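PDB 2PNW: membrane-bound lytic murein transglycosylase from Agrobacterium tumefaciens, which probably cleaves the glycosidic bonds of bacterial cell-wall peptidoglycan as a lytic transglycosylase of the MltA family. Local coordinates for residues 45-54 / 291-299; 95-103 / 349-358. All coordinates share one frame; numbering follows the deposited sequence.

Contact 1 (45-54 / 291-299); sequences YRTGALGITA and RLIHTFGLP. With SO4 (sulfate ion), chain B.
A threonine hydroxyl, T295 OG1, is the hub of this loop-against-loop contact. It donates to I52 O at 2.5 Å, shorter than usual and of doubtful exact length, takes the N-H of G48 almost straight on (N to OG1 2.9 Å, 174°), and accepts a hydrogen bond from a water that in turn accepts one from I52 N. With chi1 at -55° the hydroxyl lies beside its own backbone N, and CG2, swung anti to that N, touches I52 O (3.4 Å) and R46 O. Next to it the turn 48-51 docks on the backbone: A49 N uses a lone pair of L292 O, and L50 N reaches I293 O in the carbonyl plane. G48 CA lies against I293 O at 3.3 Å, a CA-H...O contact. At the other end F296 sets its CB over one face of the Y45 ring, 3.8 Å from the centroid, while its own ring turns an edge to that face, planes at 90°. R46 NH1 and NH2 grip a sulfate, probably from the crystallisation liquor, which K43 and K278 also hold. Behind these residues, Y45 leans on I35 and L39 of helix 28-39, I52 and L298 rest against strand 353-363, and T53 caps helix 54-66 through E56 N.

Contact 2 (95-103 / 349-358); sequences SGFVTAFYE and AGTVRNEADF
F97 and R353 lie side by side and point the same way, the arginine's CG meeting the edge of the phenyl ring at CZ (3.4 Å). F97 has its CG anti to the backbone N (chi1 -165°), which lays the ring along the neighbouring strand with one face over N354 N. The guanidinium plane is 37° from that of the ring; its NH2 bonds to I232 O. Further along, S95 OG donates to E355 OE1, meeting it on the anti side, 27° out of the carboxylate plane.

These side chains ride on an antiparallel strand pair, 96-103 with 353-358, in which V98 and N354 form a hydrogen-bonded pair through V98 N to N354 O (2.8 Å) and N354 N to V98 O. The pair joins an earlier part of the chain to its 3D domain, whose clan is that of the double-psi beta-barrels, consistent with a barrel built from both parts of the chain.

On the opposite face of the pair V98 carries the packing: the V98 and F358 side chains cross obliquely, V98 CG1 meeting F358 CE1 at 3.7 Å and also the CB of A356, while I302 of strand 299-304 touches all three residues. Past the last strand pair, A100 CB packs against both A349 CB (3.7 Å) and V352 CB (3.6 Å), where helix 343-350 hands over to the strand. A water accepts from A100 N in the same corner. N354 turns its amide back, OD1 accepting R353 N from above the amide plane and ND2 bonding T306 OG1.

Following the chain from the N terminus, 45-54 comes first, between helix 28-39 and helix 54-66; segment 95-103 follows, at the start of the long strand 96-109. The chain then makes a long excursion, most of it in the MltA-specific insert range, before 291-299 closes contact 1 across 236 intervening residues; 349-358 closes contact 2 across 245. Because the segments alternate, the two loops cross. Contact 1 fastens the N-terminal helical region to the loop before strand 299-304, and contact 2 pairs strand 96-109 with strand 353-363. Their centres lie 20 Å apart and their nearest atoms about 6 Å, without touching; strands 299-304 and 353-363, paired with each other, bridge the two.

Contact 1 (45-54 / 291-299)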
ATOM      1  N   TYR A  45     -14.142  -8.814  -1.417  1.00 18.55           N
ATOM      2  CA  TYR A  45     -13.547  -7.808  -0.538  1.00 19.42           C
ATOM      3  C   TYR A  45     -14.412  -7.557   0.694  1.00 20.63           C
ATOM      4  O   TYR A  45     -15.641  -7.619   0.610  1.00 20.59           O
ATOM      5  CB  TYR A  45     -13.397  -6.480  -1.260  1.00 18.38           C
ATOM      6  CG  TYR A  45     -12.476  -6.521  -2.467  1.00 16.96           C
ATOM      7  CD1 TYR A  45     -11.346  -7.339  -2.495  1.00 16.82           C
ATOM      8  CD2 TYR A  45     -12.712  -5.681  -3.549  1.00 16.94           C
ATOM      9  CE1 TYR A  45     -10.487  -7.354  -3.633  1.00 16.79           C
ATOM     10  CE2 TYR A  45     -11.868  -5.669  -4.657  1.00 15.73           C
ATOM     11  CZ  TYR A  45     -10.776  -6.491  -4.701  1.00 15.83           C
ATOM     12  OH  TYR A  45      -9.979  -6.432  -5.839  1.00 17.16           O
ATOM     13  N   ARG A  46     -13.743  -7.262   1.806  1.00 21.37           N
ATOM     14  CA  ARG A  46     -14.397  -6.827   3.052  1.00 23.97           C
ATOM     15  C   ARG A  46     -15.125  -5.506   2.826  1.00 22.56           C
ATOM     16  O   ARG A  46     -14.588  -4.589   2.190  1.00 22.13           O
ATOM     17  CB  ARG A  46     -13.345  -6.663   4.154  1.00 24.29           C
ATOM     18  CG  ARG A  46     -12.655  -7.988   4.475  1.00 28.28           C
ATOM     19  CD  ARG A  46     -11.527  -7.874   5.529  1.00 29.94           C
ATOM     20  NE  ARG A  46     -10.986  -9.205   5.803  1.00 38.82           N
ATOM     21  CZ  ARG A  46     -10.107  -9.836   5.022  1.00 42.19           C
ATOM     22  NH1 ARG A  46      -9.628  -9.243   3.922  1.00 41.36           N
ATOM     23  NH2 ARG A  46      -9.700 -11.063   5.349  1.00 44.33           N
ATOM     24  N   THR A  47     -16.353  -5.402   3.323  1.00 21.46           N
ATOM     25  CA  THR A  47     -17.099  -4.157   3.206  1.00 20.92           C
ATOM     26  C   THR A  47     -16.503  -3.193   4.214  1.00 21.18           C
ATOM     27  O   THR A  47     -16.407  -3.523   5.403  1.00 20.94           O
ATOM     28  CB  THR A  47     -18.572  -4.399   3.552  1.00 21.64           C
ATOM     29  OG1 THR A  47     -19.105  -5.428   2.705  1.00 21.77           O
ATOM     30  CG2 THR A  47     -19.400  -3.133   3.415  1.00 20.96           C
ATOM     31  N   GLY A  48     -16.085  -2.018   3.743  1.00 20.76           N
ATOM     32  CA  GLY A  48     -15.541  -0.985   4.620  1.00 20.95           C
ATOM     33  C   GLY A  48     -16.627  -0.442   5.531  1.00 22.06           C
ATOM     34  O   GLY A  48     -17.822  -0.600   5.248  1.00 21.61           O
ATOM     35  N   ALA A  49     -16.211   0.176   6.634  1.00 22.46           N
ATOM     36  CA  ALA A  49     -17.147   0.808   7.566  1.00 23.52           C
ATOM     37  C   ALA A  49     -18.052   1.807   6.847  1.00 23.95           C
ATOM     38  O   ALA A  49     -19.208   1.980   7.231  1.00 24.13           O
ATOM     39  CB  ALA A  49     -16.396   1.485   8.678  1.00 24.42           C
ATOM     40  N   LEU A  50     -17.550   2.443   5.784  1.00 23.78           N
ATOM     41  CA  LEU A  50     -18.395   3.359   5.004  1.00 23.36           C
ATOM     42  C   LEU A  50     -19.648   2.652   4.457  1.00 23.36           C
ATOM     43  O   LEU A  50     -20.733   3.242   4.399  1.00 23.05           O
ATOM     44  CB  LEU A  50     -17.590   4.070   3.905  1.00 23.71           C
ATOM     45  CG  LEU A  50     -18.255   5.171   3.065  1.00 25.56           C
ATOM     46  CD1 LEU A  50     -17.209   6.148   2.584  1.00 28.88           C
ATOM     47  CD2 LEU A  50     -18.995   4.617   1.867  1.00 29.50           C
ATOM     48  N   GLY A  51     -19.486   1.391   4.062  1.00 22.48           N
ATOM     49  CA  GLY A  51     -20.612   0.505   3.833  1.00 22.32           C
ATOM     50  C   GLY A  51     -20.832   0.015   2.418  1.00 21.46           C
ATOM     51  O   GLY A  51     -21.793  -0.696   2.161  1.00 21.95           O
ATOM     52  N   ILE A  52     -19.963   0.380   1.484  1.00 20.54           N
ATOM     53  CA  ILE A  52     -20.135  -0.131   0.119  1.00 20.01           C
ATOM     54  C   ILE A  52     -19.685  -1.587  -0.021  1.00 19.27           C
ATOM     55  O   ILE A  52     -18.528  -1.911   0.256  1.00 19.57           O
ATOM     56  CB  ILE A  52     -19.385   0.725  -0.912  1.00 20.25           C
ATOM     57  CG1 ILE A  52     -19.719   2.218  -0.723  1.00 21.05           C
ATOM     58  CG2 ILE A  52     -19.721   0.232  -2.326  1.00 20.13           C
ATOM     59  CD1 ILE A  52     -21.107   2.610  -1.203  1.00 22.89           C
ATOM     60  N   THR A  53     -20.587  -2.464  -0.465  1.00 18.61           N
ATOM     61  CA  THR A  53     -20.228  -3.880  -0.559  1.00 17.82           C
ATOM     62  C   THR A  53     -19.498  -4.185  -1.858  1.00 17.58           C
ATOM     63  O   THR A  53     -19.656  -3.469  -2.855  1.00 17.45           O
ATOM     64  CB  THR A  53     -21.473  -4.799  -0.476  1.00 17.73           C
ATOM     65  OG1 THR A  53     -22.240  -4.669  -1.675  1.00 16.62           O
ATOM     66  CG2 THR A  53     -22.352  -4.416   0.750  1.00 16.40           C
ATOM     67  N   ALA A  54     -18.733  -5.276  -1.853  1.00 18.08           N
ATOM     68  CA  ALA A  54     -18.135  -5.793  -3.090  1.00 18.06           C
ATOM     69  C   ALA A  54     -19.184  -6.095  -4.166  1.00 18.65           C
ATOM     70  O   ALA A  54     -18.933  -5.865  -5.349  1.00 17.80           O
ATOM     71  CB  ALA A  54     -17.314  -7.036  -2.809  1.00 18.21           C
ATOM     72  N   ARG A 291      -8.112   0.358   5.367  1.00 22.62           N
ATOM     73  CA  ARG A 291      -8.842  -0.900   5.121  1.00 25.19           C
ATOM     74  C   ARG A 291     -10.054  -1.077   6.024  1.00 24.69           C
ATOM     75  O   ARG A 291     -10.951  -1.836   5.700  1.00 25.10           O
ATOM     76  CB  ARG A 291      -7.923  -2.124   5.245  1.00 25.52           C
ATOM     77  CG  ARG A 291      -7.296  -2.310   6.608  1.00 27.66           C
ATOM     78  CD  ARG A 291      -6.541  -3.651   6.689  1.00 30.00           C
ATOM     79  NE  ARG A 291      -7.473  -4.766   6.858  1.00 40.59           N
ATOM     80  CZ  ARG A 291      -7.917  -5.212   8.034  1.00 42.66           C
ATOM     81  NH1 ARG A 291      -7.512  -4.659   9.170  1.00 43.14           N
ATOM     82  NH2 ARG A 291      -8.764  -6.232   8.070  1.00 46.21           N
ATOM     83  N   LEU A 292     -10.092  -0.390   7.166  1.00 23.50           N
ATOM     84  CA  LEU A 292     -11.267  -0.499   8.032  1.00 23.41           C
ATOM     85  C   LEU A 292     -12.435   0.320   7.491  1.00 22.59           C
ATOM     86  O   LEU A 292     -13.581  -0.085   7.604  1.00 23.20           O
ATOM     87  CB  LEU A 292     -10.940  -0.081   9.481  1.00 24.40           C
ATOM     88  CG  LEU A 292      -9.915  -0.940  10.238  1.00 25.63           C
ATOM     89  CD1 LEU A 292      -9.704  -0.356  11.644  1.00 28.25           C
ATOM     90  CD2 LEU A 292     -10.372  -2.380  10.356  1.00 28.98           C
ATOM     91  N   ILE A 293     -12.124   1.450   6.875  1.00 21.04           N
ATOM     92  CA  ILE A 293     -13.131   2.413   6.477  1.00 21.09           C
ATOM     93  C   ILE A 293     -13.627   2.163   5.048  1.00 20.13           C
ATOM     94  O   ILE A 293     -14.819   2.273   4.770  1.00 20.05           O
ATOM     95  CB  ILE A 293     -12.581   3.848   6.605  1.00 20.76           C
ATOM     96  CG1 ILE A 293     -12.347   4.195   8.075  1.00 22.00           C
ATOM     97  CG2 ILE A 293     -13.567   4.884   5.996  1.00 21.75           C
ATOM     98  CD1 ILE A 293     -11.619   5.462   8.261  1.00 24.10           C
ATOM     99  N   HIS A 294     -12.699   1.850   4.144  1.00 19.75           N
ATOM    100  CA  HIS A 294     -13.050   1.780   2.719  1.00 19.88           C
ATOM    101  C   HIS A 294     -13.081   0.383   2.138  1.00 19.80           C
ATOM    102  O   HIS A 294     -12.427  -0.533   2.656  1.00 21.55           O
ATOM    103  CB  HIS A 294     -12.106   2.686   1.921  1.00 19.88           C
ATOM    104  CG  HIS A 294     -12.343   4.137   2.178  1.00 19.09           C
ATOM    105  ND1 HIS A 294     -13.566   4.735   1.954  1.00 18.62           N
ATOM    106  CD2 HIS A 294     -11.527   5.105   2.659  1.00 18.86           C
ATOM    107  CE1 HIS A 294     -13.486   6.015   2.267  1.00 20.59           C
ATOM    108  NE2 HIS A 294     -12.259   6.265   2.699  1.00 19.33           N
ATOM    109  N   THR A 295     -13.840   0.218   1.055  1.00 18.94           N
ATOM    110  CA  THR A 295     -13.864  -1.039   0.319  1.00 17.49           C
ATOM    111  C   THR A 295     -12.923  -0.913  -0.877  1.00 17.58           C
ATOM    112  O   THR A 295     -12.981   0.088  -1.589  1.00 18.05           O
ATOM    113  CB  THR A 295     -15.309  -1.331  -0.192  1.00 17.39           C
ATOM    114  OG1 THR A 295     -16.222  -1.315   0.927  1.00 17.92           O
ATOM    115  CG2 THR A 295     -15.375  -2.693  -0.899  1.00 16.99           C
ATOM    116  N   PHE A 296     -12.054  -1.909  -1.089  1.00 16.45           N
ATOM    117  CA  PHE A 296     -11.162  -1.919  -2.258  1.00 16.90           C
ATOM    118  C   PHE A 296     -11.916  -1.858  -3.589  1.00 16.72           C
ATOM    119  O   PHE A 296     -13.048  -2.351  -3.700  1.00 16.86           O
ATOM    120  CB  PHE A 296     -10.271  -3.166  -2.266  1.00 16.01           C
ATOM    121  CG  PHE A 296      -9.280  -3.227  -1.116  1.00 18.03           C
ATOM    122  CD1 PHE A 296      -8.614  -2.091  -0.677  1.00 21.42           C
ATOM    123  CD2 PHE A 296      -9.003  -4.439  -0.504  1.00 19.85           C
ATOM    124  CE1 PHE A 296      -7.679  -2.152   0.389  1.00 22.72           C
ATOM    125  CE2 PHE A 296      -8.064  -4.516   0.566  1.00 20.97           C
ATOM    126  CZ  PHE A 296      -7.413  -3.369   1.005  1.00 18.74           C
ATOM    127  N   GLY A 297     -11.278  -1.262  -4.590  1.00 16.71           N
ATOM    128  CA  GLY A 297     -11.815  -1.264  -5.942  1.00 17.11           C
ATOM    129  C   GLY A 297     -12.633  -0.037  -6.295  1.00 17.39           C
ATOM    130  O   GLY A 297     -12.955   0.148  -7.457  1.00 18.02           O
ATOM    131  N   LEU A 298     -13.008   0.765  -5.305  1.00 17.16           N
ATOM    132  CA  LEU A 298     -13.828   1.949  -5.564  1.00 18.54           C
ATOM    133  C   LEU A 298     -12.980   3.091  -6.124  1.00 18.34           C
ATOM    134  O   LEU A 298     -11.814   3.218  -5.747  1.00 17.81           O
ATOM    135  CB  LEU A 298     -14.508   2.402  -4.280  1.00 18.85           C
ATOM    136  CG  LEU A 298     -15.694   1.513  -3.932  1.00 21.55           C
ATOM    137  CD1 LEU A 298     -16.075   1.752  -2.502  1.00 24.96           C
ATOM    138  CD2 LEU A 298     -16.851   1.859  -4.885  1.00 23.69           C
ATOM    139  N   PRO A 299     -13.550   3.901  -7.036  1.00 18.36           N
ATOM    140  CA  PRO A 299     -12.814   5.057  -7.554  1.00 18.22           C
ATOM    141  C   PRO A 299     -12.804   6.219  -6.569  1.00 18.12           C
ATOM    142  O   PRO A 299     -13.822   6.488  -5.906  1.00 17.75           O
ATOM    143  CB  PRO A 299     -13.599   5.459  -8.837  1.00 16.87           C
ATOM    144  CG  PRO A 299     -14.624   4.346  -9.043  1.00 18.54           C
ATOM    145  CD  PRO A 299     -14.880   3.780  -7.669  1.00 18.41           C
TER
HETATM  146  S   SO4 B 379      -7.090 -11.445   2.488  1.00 67.54           S
HETATM  147  O1  SO4 B 379      -5.671 -11.820   2.547  1.00 66.19           O
HETATM  148  O2  SO4 B 379      -7.651 -11.824   1.190  1.00 66.43           O
HETATM  149  O3  SO4 B 379      -7.821 -12.142   3.552  1.00 65.96           O
HETATM  150  O4  SO4 B 379      -7.232  -9.993   2.658  1.00 66.43           O
HETATM  151  O   HOH W   1     -12.203  -4.083   1.026  1.00 18.99           O
HETATM  152  O   HOH W   2     -17.153   1.073   1.926  1.00 23.17           O

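Contact 2 (95-103 / 349-358)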
ATOM      1  N   SER A  95      -8.642  18.582   6.561  1.00 37.62           N
ATOM      2  CA  SER A  95      -8.663  18.165   5.149  1.00 37.07           C
ATOM      3  C   SER A  95      -8.023  16.778   4.981  1.00 35.27           C
ATOM      4  O   SER A  95      -7.467  16.220   5.929  1.00 34.98           O
ATOM      5  CB  SER A  95      -7.974  19.207   4.257  1.00 37.80           C
ATOM      6  OG  SER A  95      -6.588  19.311   4.545  1.00 40.54           O
ATOM      7  N   GLY A  96      -8.116  16.206   3.784  1.00 33.92           N
ATOM      8  CA  GLY A  96      -7.475  14.919   3.537  1.00 31.03           C
ATOM      9  C   GLY A  96      -5.976  15.107   3.400  1.00 30.12           C
ATOM     10  O   GLY A  96      -5.472  16.248   3.398  1.00 28.70           O
ATOM     11  N   PHE A  97      -5.259  13.991   3.267  1.00 28.40           N
ATOM     12  CA  PHE A  97      -3.802  14.016   3.249  1.00 27.35           C
ATOM     13  C   PHE A  97      -3.242  12.846   2.440  1.00 26.34           C
ATOM     14  O   PHE A  97      -3.689  11.703   2.606  1.00 25.77           O
ATOM     15  CB  PHE A  97      -3.267  13.952   4.681  1.00 27.99           C
ATOM     16  CG  PHE A  97      -1.816  14.318   4.798  1.00 29.78           C
ATOM     17  CD1 PHE A  97      -1.417  15.658   4.739  1.00 33.23           C
ATOM     18  CD2 PHE A  97      -0.849  13.335   4.971  1.00 32.62           C
ATOM     19  CE1 PHE A  97      -0.064  16.008   4.849  1.00 34.06           C
ATOM     20  CE2 PHE A  97       0.507  13.676   5.087  1.00 33.32           C
ATOM     21  CZ  PHE A  97       0.892  15.018   5.019  1.00 31.95           C
ATOM     22  N   VAL A  98      -2.291  13.141   1.555  1.00 24.86           N
ATOM     23  CA  VAL A  98      -1.643  12.088   0.768  1.00 24.44           C
ATOM     24  C   VAL A  98      -0.139  12.009   0.971  1.00 24.45           C
ATOM     25  O   VAL A  98       0.555  13.035   1.126  1.00 23.74           O
ATOM     26  CB  VAL A  98      -1.959  12.159  -0.741  1.00 24.13           C
ATOM     27  CG1 VAL A  98      -3.429  11.830  -0.993  1.00 23.44           C
ATOM     28  CG2 VAL A  98      -1.575  13.544  -1.339  1.00 23.64           C
ATOM     29  N   THR A  99       0.334  10.765   1.036  1.00 23.28           N
ATOM     30  CA  THR A  99       1.733  10.460   0.914  1.00 23.26           C
ATOM     31  C   THR A  99       1.874   9.581  -0.329  1.00 22.77           C
ATOM     32  O   THR A  99       0.908   9.453  -1.121  1.00 22.23           O
ATOM     33  CB  THR A  99       2.282   9.814   2.199  1.00 23.53           C
ATOM     34  OG1 THR A  99       1.469   8.690   2.563  1.00 25.19           O
ATOM     35  CG2 THR A  99       2.257  10.831   3.369  1.00 24.22           C
ATOM     36  N   ALA A 100       3.051   9.004  -0.544  1.00 22.23           N
ATOM     37  CA  ALA A 100       3.229   8.148  -1.730  1.00 21.67           C
ATOM     38  C   ALA A 100       4.077   6.936  -1.415  1.00 21.75           C
ATOM     39  O   ALA A 100       4.841   6.941  -0.437  1.00 22.61           O
ATOM     40  CB  ALA A 100       3.813   8.934  -2.905  1.00 21.34           C
ATOM     41  N   PHE A 101       3.947   5.902  -2.245  1.00 19.53           N
ATOM     42  CA  PHE A 101       4.748   4.692  -2.106  1.00 18.95           C
ATOM     43  C   PHE A 101       5.104   4.167  -3.491  1.00 18.82           C
ATOM     44  O   PHE A 101       4.591   4.674  -4.499  1.00 19.15           O
ATOM     45  CB  PHE A 101       4.035   3.637  -1.220  1.00 19.31           C
ATOM     46  CG  PHE A 101       2.889   2.901  -1.898  1.00 19.12           C
ATOM     47  CD1 PHE A 101       2.986   1.531  -2.145  1.00 20.93           C
ATOM     48  CD2 PHE A 101       1.700   3.542  -2.191  1.00 19.97           C
ATOM     49  CE1 PHE A 101       1.897   0.817  -2.730  1.00 19.78           C
ATOM     50  CE2 PHE A 101       0.610   2.842  -2.759  1.00 18.35           C
ATOM     51  CZ  PHE A 101       0.728   1.490  -3.041  1.00 19.72           C
ATOM     52  N   TYR A 102       5.998   3.188  -3.559  1.00 18.50           N
ATOM     53  CA  TYR A 102       6.499   2.734  -4.864  1.00 18.27           C
ATOM     54  C   TYR A 102       6.990   1.319  -4.685  1.00 17.90           C
ATOM     55  O   TYR A 102       6.984   0.822  -3.559  1.00 18.24           O
ATOM     56  CB  TYR A 102       7.612   3.662  -5.394  1.00 18.93           C
ATOM     57  CG  TYR A 102       8.944   3.552  -4.683  1.00 19.23           C
ATOM     58  CD1 TYR A 102      10.074   3.054  -5.349  1.00 19.13           C
ATOM     59  CD2 TYR A 102       9.077   3.942  -3.342  1.00 17.03           C
ATOM     60  CE1 TYR A 102      11.321   2.957  -4.685  1.00 19.60           C
ATOM     61  CE2 TYR A 102      10.302   3.831  -2.680  1.00 19.75           C
ATOM     62  CZ  TYR A 102      11.403   3.358  -3.350  1.00 20.15           C
ATOM     63  OH  TYR A 102      12.611   3.270  -2.685  1.00 21.33           O
ATOM     64  N   GLU A 103       7.326   0.651  -5.789  1.00 16.38           N
ATOM     65  CA  GLU A 103       7.917  -0.688  -5.751  1.00 16.83           C
ATOM     66  C   GLU A 103       9.416  -0.503  -5.981  1.00 16.51           C
ATOM     67  O   GLU A 103       9.809  -0.197  -7.128  1.00 16.51           O
ATOM     68  CB  GLU A 103       7.371  -1.535  -6.905  1.00 16.35           C
ATOM     69  CG  GLU A 103       7.769  -3.016  -6.847  1.00 18.37           C
ATOM     70  CD  GLU A 103       7.308  -3.831  -8.088  1.00 19.77           C
ATOM     71  OE1 GLU A 103       7.101  -3.252  -9.187  1.00 22.83           O
ATOM     72  OE2 GLU A 103       7.226  -5.075  -7.971  1.00 21.07           O
ATOM     73  N   ALA A 349       8.097   9.569  -5.064  1.00 23.84           N
ATOM     74  CA  ALA A 349       7.271   9.236  -3.919  1.00 23.43           C
ATOM     75  C   ALA A 349       7.795   9.851  -2.623  1.00 23.85           C
ATOM     76  O   ALA A 349       7.012  10.220  -1.739  1.00 23.69           O
ATOM     77  CB  ALA A 349       7.190   7.692  -3.777  1.00 23.58           C
ATOM     78  N   GLY A 350       9.123   9.944  -2.518  1.00 24.43           N
ATOM     79  CA  GLY A 350       9.801  10.235  -1.242  1.00 24.74           C
ATOM     80  C   GLY A 350       9.444  11.560  -0.585  1.00 25.75           C
ATOM     81  O   GLY A 350       9.568  11.699   0.645  1.00 25.76           O
ATOM     82  N   THR A 351       8.991  12.521  -1.395  1.00 25.90           N
ATOM     83  CA  THR A 351       8.660  13.856  -0.911  1.00 27.16           C
ATOM     84  C   THR A 351       7.148  14.162  -0.872  1.00 27.88           C
ATOM     85  O   THR A 351       6.745  15.268  -0.484  1.00 28.38           O
ATOM     86  CB  THR A 351       9.395  14.938  -1.733  1.00 27.61           C
ATOM     87  OG1 THR A 351       9.019  14.835  -3.119  1.00 28.42           O
ATOM     88  CG2 THR A 351      10.923  14.787  -1.600  1.00 27.65           C
ATOM     89  N   VAL A 352       6.304  13.200  -1.263  1.00 27.02           N
ATOM     90  CA  VAL A 352       4.855  13.446  -1.255  1.00 27.21           C
ATOM     91  C   VAL A 352       4.373  13.470   0.179  1.00 28.01           C
ATOM     92  O   VAL A 352       4.565  12.512   0.934  1.00 28.43           O
ATOM     93  CB  VAL A 352       4.041  12.382  -2.083  1.00 26.54           C
ATOM     94  CG1 VAL A 352       2.527  12.669  -1.996  1.00 25.47           C
ATOM     95  CG2 VAL A 352       4.511  12.366  -3.519  1.00 25.94           C
ATOM     96  N   ARG A 353       3.740  14.577   0.550  1.00 29.79           N
ATOM     97  CA  ARG A 353       3.289  14.803   1.910  1.00 31.79           C
ATOM     98  C   ARG A 353       2.417  16.053   1.808  1.00 31.86           C
ATOM     99  O   ARG A 353       2.867  17.169   2.103  1.00 31.95           O
ATOM    100  CB  ARG A 353       4.517  14.987   2.839  1.00 31.98           C
ATOM    101  CG  ARG A 353       4.213  15.202   4.303  1.00 33.91           C
ATOM    102  CD  ARG A 353       5.462  15.061   5.225  1.00 35.84           C
ATOM    103  NE  ARG A 353       6.630  15.859   4.825  1.00 45.47           N
ATOM    104  CZ  ARG A 353       6.821  17.163   5.085  1.00 48.50           C
ATOM    105  NH1 ARG A 353       5.910  17.881   5.741  1.00 50.06           N
ATOM    106  NH2 ARG A 353       7.941  17.759   4.676  1.00 49.31           N
ATOM    107  N   ASN A 354       1.178  15.878   1.344  1.00 30.76           N
ATOM    108  CA  ASN A 354       0.388  17.021   0.861  1.00 30.09           C
ATOM    109  C   ASN A 354      -1.064  16.945   1.279  1.00 30.10           C
ATOM    110  O   ASN A 354      -1.654  15.851   1.342  1.00 28.67           O
ATOM    111  CB  ASN A 354       0.430  17.144  -0.671  1.00 30.18           C
ATOM    112  CG  ASN A 354       1.807  17.511  -1.217  1.00 30.67           C
ATOM    113  OD1 ASN A 354       2.673  16.653  -1.379  1.00 31.36           O
ATOM    114  ND2 ASN A 354       1.995  18.781  -1.546  1.00 29.87           N
ATOM    115  N   GLU A 355      -1.648  18.109   1.553  1.00 29.43           N
ATOM    116  CA  GLU A 355      -3.085  18.206   1.784  1.00 29.93           C
ATOM    117  C   GLU A 355      -3.826  17.827   0.519  1.00 28.71           C
ATOM    118  O   GLU A 355      -3.349  18.090  -0.590  1.00 28.44           O
ATOM    119  CB  GLU A 355      -3.473  19.636   2.168  1.00 30.28           C
ATOM    120  CG  GLU A 355      -3.243  19.966   3.606  1.00 34.85           C
ATOM    121  CD  GLU A 355      -3.683  21.396   3.920  1.00 40.40           C
ATOM    122  OE1 GLU A 355      -4.905  21.682   3.866  1.00 42.24           O
ATOM    123  OE2 GLU A 355      -2.797  22.229   4.204  1.00 44.07           O
ATOM    124  N   ALA A 356      -4.990  17.201   0.679  1.00 28.84           N
ATOM    125  CA  ALA A 356      -5.776  16.757  -0.467  1.00 28.70           C
ATOM    126  C   ALA A 356      -7.251  16.723  -0.148  1.00 28.53           C
ATOM    127  O   ALA A 356      -7.625  16.470   0.983  1.00 28.85           O
ATOM    128  CB  ALA A 356      -5.309  15.353  -0.933  1.00 29.27           C
ATOM    129  N   ASP A 357      -8.087  16.961  -1.157  1.00 28.45           N
ATOM    130  CA  ASP A 357      -9.524  16.731  -1.033  1.00 28.76           C
ATOM    131  C   ASP A 357      -9.822  15.363  -1.648  1.00 27.49           C
ATOM    132  O   ASP A 357      -9.393  15.099  -2.776  1.00 27.65           O
ATOM    133  CB  ASP A 357     -10.330  17.827  -1.768  1.00 29.25           C
ATOM    134  CG  ASP A 357     -10.263  19.207  -1.059  1.00 32.36           C
ATOM    135  OD1 ASP A 357     -10.004  19.257   0.164  1.00 34.29           O
ATOM    136  OD2 ASP A 357     -10.484  20.235  -1.740  1.00 35.50           O
ATOM    137  N   PHE A 358     -10.535  14.511  -0.907  1.00 26.45           N
ATOM    138  CA  PHE A 358     -10.933  13.166  -1.378  1.00 25.90           C
ATOM    139  C   PHE A 358     -12.395  13.154  -1.813  1.00 25.34           C
ATOM    140  O   PHE A 358     -13.251  13.606  -1.063  1.00 25.42           O
ATOM    141  CB  PHE A 358     -10.774  12.145  -0.238  1.00 25.60           C
ATOM    142  CG  PHE A 358      -9.375  11.614  -0.073  1.00 26.04           C
ATOM    143  CD1 PHE A 358      -8.287  12.476   0.003  1.00 27.03           C
ATOM    144  CD2 PHE A 358      -9.158  10.242   0.022  1.00 25.20           C
ATOM    145  CE1 PHE A 358      -6.984  11.985   0.149  1.00 25.92           C
ATOM    146  CE2 PHE A 358      -7.866   9.728   0.192  1.00 25.42           C
ATOM    147  CZ  PHE A 358      -6.775  10.603   0.249  1.00 26.82           C
TER
HETATM  148  O   HOH W   3     -10.338  17.733   2.275  1.00 36.89           O
HETATM  149  O   HOH W   4       5.590   9.998   0.676  1.00 29.61           O